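Alpha-glucosidase (Pseudoalteromonas sp. K8, PDB 5HQA) hydrolyses alpha-glucosides as a calcium-binding, chloride-activated enzyme of glycoside hydrolase family 97, held here with the inhibitor acarbose. Local coordinates at residues R152-Y157 with T435-K440; I145-W150 with L167-F172; W451-G456 with P487-P492. One frame throughout, in Å; residues are numbered along the deposited sequence.

In the fold
Contact 2 opens first, at 145-150. Contact 1 opens at 152-157, before contact 2 closes at 167-172, so these two cross along the chain. Contact 2 thereby closes a short loop within the N-terminal beta domain. Contact 1 closes a far longer one, bringing a loop of that domain onto 435-440, at the end of barrel strand 432-435. Contact 3 follows in series: 451-456, on the next barrel strand, meets the loop 487-492. Contacts 1 and 3 share the calcium ion and the inhibitor, and H436 is hydrogen-bonded to D489. Contact 2 joins contact 1 through T170 and K440, but does not touch contact 3.

Contact 1. Residues R152-Y157 with T435-K440; sequences RYEYVY and THEPIK. With CA (calcium ion), chain C; AC1 (4,6-dideoxy-4-{[(1S,4R,5S,6S)-4,5,6-trihydroxy-3-(hydroxymethyl)cyclohex-2-en-1-yl]amino}-alpha-D-glucopyranose), chain B.
This contact builds part of the calcium site in the active centre, where E154 of the N-terminal domain meets E437 of the TIM barrel. E154 OE1 and E437 OE2 each bind the ion, both at 2.4 Å. E455, E461 and the inhibitor unit AC1, through O3, N4A and O2B, complete its shell. The chain of E437 bends at its second torsion (chi2 75°), which turns the carboxylate toward the metal. That carboxylate has a further polar partner in Y389. E437 CG lies over one face of the R152 guanidinium, 3.6 Å from R152 NE. R152 NH2 makes a salt bridge of 2.6 Å to E154 OE2 and also donates to AC1 O2. A water accepts from E437 N at 2.9 Å and donates to E154 OE1.

H436 grips the ligand too: ND1 donates to AC1 O2B at 2.7 Å, nearly straight (172°), with the oxygen at the ring edge. Away from the metal, Y153 packs on the chain at 438-440. Its OH accepts from K440 N at 3.1 Å (148°), and P438 O sits at the ring edge, 3.2 Å from CE2. K440 NZ turns away to E186 and T170.

One ion thus gathers four carboxylates from both domains and holds two inhibitor hydroxyls and the bridging nitrogen directly.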
loop_
_atom_site.group_PDB
_atom_site.type_symbol
_atom_site.label_atom_id
_atom_site.label_comp_id
_atom_site.label_asym_id
_atom_site.label_seq_id
_atom_site.Cartn_x
_atom_site.Cartn_y
_atom_site.Cartn_z
ATOM N N ARG A 152 7.191 12.714 3.386
ATOM C CA ARG A 152 7.197 11.236 3.535
ATOM C C ARG A 152 6.809 10.606 2.197
ATOM O O ARG A 152 7.458 10.888 1.176
ATOM C CB ARG A 152 6.301 10.844 4.715
ATOM C CG ARG A 152 6.646 11.484 6.080
ATOM C CD ARG A 152 5.531 11.180 7.105
ATOM N NE ARG A 152 4.245 11.387 6.459
ATOM C CZ ARG A 152 3.622 12.550 6.390
ATOM N NH1 ARG A 152 4.132 13.616 6.980
ATOM N NH2 ARG A 152 2.477 12.640 5.738
ATOM N N TYR A 153 5.787 9.745 2.148
ATOM C CA TYR A 153 5.344 9.143 0.898
ATOM C C TYR A 153 4.277 9.967 0.195
ATOM O O TYR A 153 3.851 9.591 -0.904
ATOM C CB TYR A 153 4.780 7.733 1.136
ATOM C CG TYR A 153 5.716 6.740 1.791
ATOM C CD1 TYR A 153 6.887 6.321 1.155
ATOM C CD2 TYR A 153 5.399 6.178 3.027
ATOM C CE1 TYR A 153 7.740 5.385 1.756
ATOM C CE2 TYR A 153 6.234 5.248 3.634
ATOM C CZ TYR A 153 7.402 4.858 2.994
ATOM O OH TYR A 153 8.221 3.938 3.610
ATOM N N GLU A 154 3.816 11.062 0.802
ATOM C CA GLU A 154 2.648 11.783 0.292
ATOM C C GLU A 154 3.087 12.847 -0.716
ATOM O O GLU A 154 3.100 14.053 -0.450
ATOM C CB GLU A 154 1.844 12.372 1.448
ATOM C CG GLU A 154 1.097 11.295 2.252
ATOM C CD GLU A 154 0.371 11.846 3.481
ATOM O OE1 GLU A 154 -0.519 11.145 4.016
ATOM O OE2 GLU A 154 0.696 12.972 3.916
ATOM N N TYR A 155 3.443 12.366 -1.910
ATOM C CA TYR A 155 3.826 13.205 -3.040
ATOM C C TYR A 155 3.087 12.741 -4.285
ATOM O O TYR A 155 2.759 11.559 -4.414
ATOM C CB TYR A 155 5.334 13.124 -3.316
ATOM C CG TYR A 155 6.165 13.837 -2.287
ATOM C CD1 TYR A 155 6.446 15.191 -2.427
ATOM C CD2 TYR A 155 6.660 13.167 -1.168
ATOM C CE1 TYR A 155 7.211 15.868 -1.481
ATOM C CE2 TYR A 155 7.420 13.834 -0.217
ATOM C CZ TYR A 155 7.692 15.188 -0.381
ATOM O OH TYR A 155 8.447 15.872 0.545
ATOM N N VAL A 156 2.846 13.659 -5.218
ATOM C CA VAL A 156 2.385 13.218 -6.533
ATOM C C VAL A 156 3.581 12.687 -7.315
ATOM O O VAL A 156 4.732 13.070 -7.072
ATOM C CB VAL A 156 1.658 14.347 -7.294
ATOM C CG1 VAL A 156 0.454 14.844 -6.491
ATOM C CG2 VAL A 156 2.615 15.492 -7.623
ATOM N N TYR A 157 3.315 11.779 -8.253
ATOM C CA TYR A 157 4.382 11.116 -8.991
ATOM C C TYR A 157 4.935 12.008 -10.095
ATOM O O TYR A 157 4.190 12.727 -10.775
ATOM C CB TYR A 157 3.873 9.782 -9.563
ATOM C CG TYR A 157 3.878 8.744 -8.468
ATOM C CD1 TYR A 157 2.851 8.704 -7.526
ATOM C CD2 TYR A 157 4.955 7.873 -8.313
ATOM C CE1 TYR A 157 2.877 7.800 -6.477
ATOM C CE2 TYR A 157 4.996 6.966 -7.269
ATOM C CZ TYR A 157 3.950 6.931 -6.356
ATOM O OH TYR A 157 3.986 6.040 -5.316
ATOM N N THR A 435 -2.942 1.767 9.090
ATOM C CA THR A 435 -1.875 2.691 9.481
ATOM C C THR A 435 -1.782 3.854 8.503
ATOM O O THR A 435 -1.451 3.649 7.329
ATOM C CB THR A 435 -0.518 1.990 9.532
ATOM O OG1 THR A 435 -0.611 0.794 10.308
ATOM C CG2 THR A 435 0.536 2.922 10.153
ATOM N N HIS A 436 -2.011 5.073 8.988
ATOM C CA HIS A 436 -1.694 6.262 8.204
ATOM C C HIS A 436 -0.336 6.820 8.619
ATOM O O HIS A 436 0.105 6.637 9.756
ATOM C CB HIS A 436 -2.800 7.318 8.328
ATOM C CG HIS A 436 -4.017 6.975 7.521
ATOM N ND1 HIS A 436 -4.699 7.897 6.753
ATOM C CD2 HIS A 436 -4.646 5.787 7.331
ATOM C CE1 HIS A 436 -5.704 7.294 6.138
ATOM N NE2 HIS A 436 -5.700 6.016 6.482
ATOM N N GLU A 437 0.323 7.497 7.675
ATOM C CA GLU A 437 1.745 7.815 7.758
ATOM C C GLU A 437 2.528 6.570 8.188
ATOM O O GLU A 437 3.169 6.559 9.243
ATOM C CB GLU A 437 2.019 8.987 8.693
ATOM C CG GLU A 437 1.288 10.260 8.257
ATOM C CD GLU A 437 -0.200 10.202 8.573
ATOM O OE1 GLU A 437 -0.530 9.848 9.723
ATOM O OE2 GLU A 437 -1.040 10.462 7.670
ATOM N N PRO A 438 2.491 5.502 7.380
ATOM C CA PRO A 438 3.037 4.209 7.792
ATOM C C PRO A 438 4.443 4.000 7.278
ATOM O O PRO A 438 5.005 4.870 6.604
ATOM C CB PRO A 438 2.092 3.231 7.097
ATOM C CG PRO A 438 1.914 3.903 5.748
ATOM C CD PRO A 438 1.887 5.410 6.041
ATOM N N ILE A 439 4.998 2.826 7.566
ATOM C CA ILE A 439 6.035 2.257 6.715
ATOM C C ILE A 439 5.354 1.710 5.465
ATOM O O ILE A 439 4.211 1.236 5.514
ATOM C CB ILE A 439 6.820 1.159 7.465
ATOM C CG1 ILE A 439 7.902 0.539 6.573
ATOM C CG2 ILE A 439 5.874 0.047 7.959
ATOM C CD1 ILE A 439 9.042 1.495 6.227
ATOM N N LYS A 440 6.042 1.790 4.329
ATOM C CA LYS A 440 5.497 1.230 3.098
ATOM C C LYS A 440 5.168 -0.249 3.282
ATOM O O LYS A 440 5.780 -0.949 4.097
ATOM C CB LYS A 440 6.492 1.408 1.954
ATOM C CG LYS A 440 7.779 0.598 2.166
ATOM C CD LYS A 440 8.901 1.063 1.239
ATOM C CE LYS A 440 10.161 0.242 1.484
ATOM N NZ LYS A 440 11.310 0.660 0.619
HETATM CA CA CA C . -2.231 11.324 5.740
HETATM C C1 AC1 B . -0.707 16.717 7.225
HETATM O O2 AC1 B . 0.835 15.445 5.906
HETATM C C2 AC1 B . -0.201 15.321 6.895
HETATM C C4A AC1 B . -6.530 11.941 9.367
HETATM C C3 AC1 B . -1.313 14.423 6.421
HETATM O O3 AC1 B . -0.791 13.135 6.049
HETATM C C4 AC1 B . -2.368 14.311 7.489
HETATM N N4A AC1 B . -3.362 13.221 7.233
HETATM C C5 AC1 B . -2.996 15.694 7.423
HETATM O O5 AC1 B . -2.011 16.669 7.966
HETATM C C6 AC1 B . -4.280 15.841 8.179
HETATM C C1B AC1 B . -3.618 12.309 8.405
HETATM C C2B AC1 B . -4.672 11.094 7.960
HETATM O O2B AC1 B . -4.180 10.519 6.750
HETATM C C3B AC1 B . -5.992 11.568 7.870
HETATM O O3B AC1 B . -6.909 10.596 7.310
HETATM O O4 AC1 B . -7.806 12.544 9.290
HETATM C C5B AC1 B . -5.631 12.810 10.090
HETATM C C7B AC1 B . -4.095 12.963 9.576
HETATM C C6B AC1 B . -5.938 13.053 11.577
HETATM O O6B AC1 B . -5.608 11.893 12.274
HETATM O O HOH W 1 0.125 8.170 4.833
#

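Contact 2. Residues I145-W150 with L167-F172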
loop_
_atom_site.group_PDB
_atom_site.type_symbol
_atom_site.label_atom_id
_atom_site.label_comp_id
_atom_site.label_asym_id
_atom_site.label_seq_id
_atom_site.Cartn_x
_atom_site.Cartn_y
_atom_site.Cartn_z
ATOM N N ILE A 145 8.303 9.085 -6.794
ATOM C CA ILE A 145 8.215 10.135 -5.777
ATOM C C ILE A 145 9.557 10.265 -5.066
ATOM O O ILE A 145 10.289 9.274 -4.907
ATOM C CB ILE A 145 7.085 9.881 -4.760
ATOM C CG1 ILE A 145 7.227 8.499 -4.095
ATOM C CG2 ILE A 145 5.707 10.090 -5.414
ATOM C CD1 ILE A 145 6.596 8.424 -2.695
ATOM N N PRO A 146 9.914 11.462 -4.618
ATOM C CA PRO A 146 11.205 11.642 -3.950
ATOM C C PRO A 146 11.195 11.016 -2.570
ATOM O O PRO A 146 10.167 10.964 -1.888
ATOM C CB PRO A 146 11.339 13.166 -3.858
ATOM C CG PRO A 146 9.887 13.624 -3.725
ATOM C CD PRO A 146 9.132 12.715 -4.672
ATOM N N ALA A 147 12.364 10.552 -2.153
ATOM C CA ALA A 147 12.545 10.018 -0.813
ATOM C C ALA A 147 13.225 11.051 0.077
ATOM O O ALA A 147 13.885 11.976 -0.403
ATOM C CB ALA A 147 13.377 8.733 -0.842
ATOM N N ARG A 148 13.063 10.860 1.391
ATOM C CA ARG A 148 13.662 11.689 2.435
ATOM C C ARG A 148 13.126 13.116 2.423
ATOM O O ARG A 148 13.781 14.029 2.938
ATOM C CB ARG A 148 15.197 11.702 2.333
ATOM C CG ARG A 148 15.831 10.298 2.372
ATOM C CD ARG A 148 16.053 9.766 3.806
ATOM N NE ARG A 148 16.202 8.314 3.768
ATOM C CZ ARG A 148 17.308 7.685 3.366
ATOM N NH1 ARG A 148 18.379 8.387 3.002
ATOM N NH2 ARG A 148 17.346 6.355 3.326
ATOM N N GLY A 149 11.942 13.329 1.838
ATOM C CA GLY A 149 11.357 14.652 1.797
ATOM C C GLY A 149 10.511 14.926 3.013
ATOM O O GLY A 149 10.200 14.031 3.796
ATOM N N TRP A 150 10.123 16.192 3.165
ATOM C CA TRP A 150 9.390 16.567 4.366
ATOM C C TRP A 150 8.011 15.918 4.429
ATOM O O TRP A 150 7.465 15.766 5.532
ATOM C CB TRP A 150 9.252 18.091 4.458
ATOM C CG TRP A 150 8.274 18.659 3.487
ATOM C CD1 TRP A 150 8.511 19.006 2.186
ATOM C CD2 TRP A 150 6.893 18.942 3.732
ATOM N NE1 TRP A 150 7.362 19.488 1.607
ATOM C CE2 TRP A 150 6.352 19.456 2.535
ATOM C CE3 TRP A 150 6.063 18.807 4.841
ATOM C CZ2 TRP A 150 5.026 19.840 2.421
ATOM C CZ3 TRP A 150 4.732 19.189 4.724
ATOM C CH2 TRP A 150 4.230 19.697 3.522
ATOM N N LEU A 167 16.751 10.373 -5.943
ATOM C CA LEU A 167 16.629 9.756 -4.625
ATOM C C LEU A 167 15.151 9.467 -4.432
ATOM O O LEU A 167 14.360 10.401 -4.283
ATOM C CB LEU A 167 17.167 10.686 -3.535
ATOM C CG LEU A 167 17.277 10.098 -2.126
ATOM C CD1 LEU A 167 18.405 9.040 -2.110
ATOM C CD2 LEU A 167 17.519 11.215 -1.084
ATOM N N VAL A 168 14.769 8.187 -4.449
ATOM C CA VAL A 168 13.377 7.818 -4.663
ATOM C C VAL A 168 12.938 6.756 -3.665
ATOM O O VAL A 168 13.735 5.935 -3.193
ATOM C CB VAL A 168 13.145 7.326 -6.112
ATOM C CG1 VAL A 168 13.558 8.410 -7.111
ATOM C CG2 VAL A 168 13.904 6.026 -6.371
ATOM N N HIS A 169 11.645 6.788 -3.340
ATOM C CA HIS A 169 11.012 5.733 -2.568
ATOM C C HIS A 169 10.631 4.570 -3.477
ATOM O O HIS A 169 10.547 4.703 -4.702
ATOM C CB HIS A 169 9.766 6.263 -1.848
ATOM C CG HIS A 169 10.070 6.946 -0.553
ATOM N ND1 HIS A 169 10.864 6.373 0.419
ATOM C CD2 HIS A 169 9.691 8.155 -0.068
ATOM C CE1 HIS A 169 10.961 7.199 1.446
ATOM N NE2 HIS A 169 10.253 8.284 1.180
ATOM N N THR A 170 10.397 3.416 -2.861
ATOM C CA THR A 170 9.903 2.261 -3.601
ATOM C C THR A 170 8.455 1.989 -3.190
ATOM O O THR A 170 8.049 2.372 -2.091
ATOM C CB THR A 170 10.779 1.007 -3.353
ATOM O OG1 THR A 170 10.473 0.434 -2.070
ATOM C CG2 THR A 170 12.272 1.359 -3.424
ATOM N N PRO A 171 7.661 1.319 -4.048
ATOM C CA PRO A 171 7.960 0.723 -5.361
ATOM C C PRO A 171 8.388 1.771 -6.374
ATOM O O PRO A 171 7.727 2.806 -6.540
ATOM C CB PRO A 171 6.626 0.081 -5.771
ATOM C CG PRO A 171 5.905 -0.128 -4.478
ATOM C CD PRO A 171 6.268 1.058 -3.646
ATOM N N PHE A 172 9.516 1.516 -7.016
ATOM C CA PHE A 172 10.110 2.437 -7.978
ATOM C C PHE A 172 9.944 1.802 -9.351
ATOM O O PHE A 172 10.594 0.793 -9.650
ATOM C CB PHE A 172 11.579 2.679 -7.644
ATOM C CG PHE A 172 12.305 3.508 -8.661
ATOM C CD1 PHE A 172 11.809 4.751 -9.044
ATOM C CD2 PHE A 172 13.503 3.067 -9.210
ATOM C CE1 PHE A 172 12.495 5.534 -9.975
ATOM C CE2 PHE A 172 14.193 3.843 -10.143
ATOM C CZ PHE A 172 13.687 5.078 -10.522
HETATM O O HOH W 2 8.917 6.233 -6.364
HETATM O O HOH W 3 10.909 10.108 3.439
#
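A147 sets its methyl squarely on the imidazole of H169. CB is 3.5 Å from the ring centroid and only 4° off the ring normal, a clear CH-pi contact. The first torsion of H169 (chi1 -83°) sets CG anti to its carbonyl carbon, and the second turns the ring so that one face meets the alanine methyl. I145 holds CG1 in the crowded position between N and C (chi1 55°). This brings CD1 to the edge of the H169 ring, 4.1 Å from H169 CD2. The end of L167 also comes in toward 145-150, and its CD2 meets R148 CG at 4.0 Å.

The backbones of P146 and V168 form a single beta bridge. It is flanked by two bonds, H169 N to I145 O at 3.2 Å and A147 N to L167 O at 2.9 Å. A water in the ring plane is hydrogen-bonded to H169 NE2 at 3.0 Å, and R148 N donates to it weakly. An alanine in place of H169 would probably leave the A147 methyl and I145 CD1 without their ring and this water without its nitrogen partner.

Around the contact, R148 pairs with D208 and T210, and the H169 ring meets Y153. Strand 195-199 lies alongside: V196 packs on A147, R148 and L167, and L197 pairs with V168.

Contact 3. Residues W451-G456 with P487-P492. With CA (calcium ion), chain C; AC1 (4,6-dideoxy-4-{[(1S,4R,5S,6S)-4,5,6-trihydroxy-3-(hydroxymethyl)cyclohex-2-en-1-yl]amino}-alpha-D-glucopyranose), chain B.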
loop_
_atom_site.group_PDB
_atom_site.type_symbol
_atom_site.label_atom_id
_atom_site.label_comp_id
_atom_site.label_asym_id
_atom_site.label_seq_id
_atom_site.Cartn_x
_atom_site.Cartn_y
_atom_site.Cartn_z
ATOM N N TRP A 451 -2.947 -6.702 9.885
ATOM C CA TRP A 451 -2.420 -5.457 9.323
ATOM C C TRP A 451 -3.095 -5.261 7.969
ATOM O O TRP A 451 -2.553 -5.588 6.911
ATOM C CB TRP A 451 -0.900 -5.509 9.201
ATOM C CG TRP A 451 -0.261 -4.143 9.254
ATOM C CD1 TRP A 451 -0.901 -2.935 9.204
ATOM C CD2 TRP A 451 1.130 -3.853 9.408
ATOM N NE1 TRP A 451 0.010 -1.909 9.311
ATOM C CE2 TRP A 451 1.264 -2.447 9.438
ATOM C CE3 TRP A 451 2.276 -4.644 9.528
ATOM C CZ2 TRP A 451 2.500 -1.816 9.581
ATOM C CZ3 TRP A 451 3.506 -4.016 9.678
ATOM C CH2 TRP A 451 3.607 -2.616 9.704
ATOM N N ILE A 452 -4.312 -4.715 8.010
ATOM C CA ILE A 452 -5.208 -4.886 6.868
ATOM C C ILE A 452 -4.948 -3.869 5.761
ATOM O O ILE A 452 -5.120 -4.189 4.578
ATOM C CB ILE A 452 -6.680 -4.860 7.322
ATOM C CG1 ILE A 452 -6.990 -3.592 8.118
ATOM C CG2 ILE A 452 -6.976 -6.092 8.152
ATOM C CD1 ILE A 452 -8.444 -3.475 8.508
ATOM N N THR A 453 -4.522 -2.654 6.089
ATOM C CA THR A 453 -4.327 -1.651 5.054
ATOM C C THR A 453 -3.488 -0.512 5.631
ATOM O O THR A 453 -3.151 -0.496 6.819
ATOM C CB THR A 453 -5.681 -1.167 4.506
ATOM O OG1 THR A 453 -5.483 -0.465 3.272
ATOM C CG2 THR A 453 -6.402 -0.252 5.515
ATOM N N ARG A 454 -3.137 0.435 4.767
ATOM C CA ARG A 454 -2.377 1.604 5.188
ATOM C C ARG A 454 -2.543 2.694 4.143
ATOM O O ARG A 454 -3.054 2.461 3.046
ATOM C CB ARG A 454 -0.893 1.267 5.385
ATOM C CG ARG A 454 -0.112 1.105 4.073
ATOM C CD ARG A 454 1.188 0.343 4.330
ATOM N NE ARG A 454 0.898 -0.995 4.837
ATOM C CZ ARG A 454 1.650 -1.647 5.719
ATOM N NH1 ARG A 454 2.755 -1.085 6.209
ATOM N NH2 ARG A 454 1.293 -2.869 6.114
ATOM N N GLU A 455 -2.095 3.893 4.498
ATOM C CA GLU A 455 -2.117 4.991 3.541
ATOM C C GLU A 455 -0.772 5.025 2.807
ATOM O O GLU A 455 -0.569 4.251 1.865
ATOM C CB GLU A 455 -2.442 6.306 4.254
ATOM C CG GLU A 455 -2.815 7.438 3.322
ATOM C CD GLU A 455 -3.205 8.693 4.089
ATOM O OE1 GLU A 455 -2.375 9.199 4.879
ATOM O OE2 GLU A 455 -4.351 9.158 3.916
ATOM N N GLY A 456 0.159 5.880 3.220
ATOM C CA GLY A 456 1.494 5.821 2.614
ATOM C C GLY A 456 1.561 6.270 1.167
ATOM O O GLY A 456 2.339 5.709 0.370
ATOM N N PRO A 487 -2.394 -3.194 -0.338
ATOM C CA PRO A 487 -3.646 -2.416 -0.259
ATOM C C PRO A 487 -3.437 -0.995 0.254
ATOM O O PRO A 487 -2.508 -0.708 1.013
ATOM C CB PRO A 487 -4.517 -3.231 0.709
ATOM C CG PRO A 487 -3.563 -4.161 1.431
ATOM C CD PRO A 487 -2.462 -4.444 0.442
ATOM N N MET A 488 -4.324 -0.095 -0.169
ATOM C CA MET A 488 -4.260 1.290 0.271
ATOM C C MET A 488 -5.627 1.757 0.728
ATOM O O MET A 488 -6.625 1.529 0.037
ATOM C CB MET A 488 -3.759 2.218 -0.832
ATOM C CG MET A 488 -3.773 3.687 -0.400
ATOM S SD MET A 488 -3.307 4.802 -1.726
ATOM C CE MET A 488 -3.405 6.396 -0.889
ATOM N N ASP A 489 -5.659 2.419 1.887
ATOM C CA ASP A 489 -6.842 3.117 2.396
ATOM C C ASP A 489 -6.893 4.500 1.743
ATOM O O ASP A 489 -6.430 5.500 2.294
ATOM C CB ASP A 489 -6.773 3.214 3.921
ATOM C CG ASP A 489 -8.035 3.818 4.549
ATOM O OD1 ASP A 489 -9.163 3.463 4.118
ATOM O OD2 ASP A 489 -7.894 4.635 5.504
ATOM N N PHE A 490 -7.463 4.550 0.530
ATOM C CA PHE A 490 -7.531 5.791 -0.246
ATOM C C PHE A 490 -8.686 6.695 0.186
ATOM O O PHE A 490 -8.638 7.911 -0.055
ATOM C CB PHE A 490 -7.663 5.457 -1.741
ATOM C CG PHE A 490 -7.653 6.668 -2.642
ATOM C CD1 PHE A 490 -6.454 7.177 -3.123
ATOM C CD2 PHE A 490 -8.844 7.302 -2.996
ATOM C CE1 PHE A 490 -6.436 8.305 -3.941
ATOM C CE2 PHE A 490 -8.840 8.437 -3.812
ATOM C CZ PHE A 490 -7.631 8.938 -4.281
ATOM N N THR A 491 -9.698 6.128 0.849
ATOM C CA THR A 491 -11.009 6.696 1.182
ATOM C C THR A 491 -11.689 7.233 -0.080
ATOM O O THR A 491 -11.846 8.448 -0.247
ATOM C CB THR A 491 -10.919 7.768 2.287
ATOM O OG1 THR A 491 -10.380 8.995 1.786
ATOM C CG2 THR A 491 -10.056 7.282 3.456
ATOM N N PRO A 492 -12.141 6.352 -0.973
ATOM C CA PRO A 492 -12.821 6.789 -2.196
ATOM C C PRO A 492 -14.251 7.242 -1.907
ATOM O O PRO A 492 -14.731 7.207 -0.774
ATOM C CB PRO A 492 -12.804 5.528 -3.057
ATOM C CG PRO A 492 -12.880 4.427 -2.065
ATOM C CD PRO A 492 -12.034 4.883 -0.905
HETATM CA CA CA C . -2.231 11.324 5.740
HETATM C C1 AC1 B . -0.707 16.717 7.225
HETATM O O2 AC1 B . 0.835 15.445 5.906
HETATM C C2 AC1 B . -0.201 15.321 6.895
HETATM C C4A AC1 B . -6.530 11.941 9.367
HETATM C C3 AC1 B . -1.313 14.423 6.421
HETATM O O3 AC1 B . -0.791 13.135 6.049
HETATM C C4 AC1 B . -2.368 14.311 7.489
HETATM N N4A AC1 B . -3.362 13.221 7.233
HETATM C C5 AC1 B . -2.996 15.694 7.423
HETATM O O5 AC1 B . -2.011 16.669 7.966
HETATM C C6 AC1 B . -4.280 15.841 8.179
HETATM C C1B AC1 B . -3.618 12.309 8.405
HETATM C C2B AC1 B . -4.672 11.094 7.960
HETATM O O2B AC1 B . -4.180 10.519 6.750
HETATM C C3B AC1 B . -5.992 11.568 7.870
HETATM O O3B AC1 B . -6.909 10.596 7.310
HETATM O O4 AC1 B . -7.806 12.544 9.290
HETATM C C5B AC1 B . -5.631 12.810 10.090
HETATM C C7B AC1 B . -4.095 12.963 9.576
HETATM C C6B AC1 B . -5.938 13.053 11.577
HETATM O O6B AC1 B . -5.608 11.893 12.274
HETATM O O HOH W 4 -1.235 -2.170 3.156
HETATM O O HOH W 5 -5.943 8.228 1.932
#
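R454 and D489 join the barrel strand 451-454 to the loop 487-492 in the TIM-barrel domain. In the seven-stranded parallel sheet this strand is at one limit and strand 527-529 at the other. The loop runs between them, with M488 bonded to Y524 and T491 packed on M529. It probably fills a place in the wall that an eight-stranded barrel would give to a strand.

The tight part is centred on one carbonyl. R454 O accepts from D489 N at 2.9 Å (165°), with the donor well above the carbonyl plane. The same oxygen takes a CA-H contact from M488 CA at 3.2 Å. T453 lies beside this bond, its CG2 3.8 Å from D489 CB, while its OG1 bonds to S525. P487 CG covers I452 O at 3.5 Å, a buried oxygen that has no polar partner in the model. R454 N is likewise buried by the contact without a partner in the model. The D489 carboxylate, with CG anti to the backbone N (chi1 -175°), leads away from the strand. There it bonds to Y266, H436 and N434.

The looser part is bridged by water, though the residues on it are still buried. One water accepts from R454 NE and donates to P487 O at 2.9 Å. R454 NH2 meanwhile sits over the face of the W451 ring, and NH1 donates to I439 O. A second water lies 2.7 Å from E455 OE2 and also near D489 O. M488 stretches past here with an extended chain, and its CE comes no closer to E455 CG than 4.4 Å. E455 is extended as well, CG anti to N (chi1 -166°), and its OE1 binds the calcium ion at 2.3 Å.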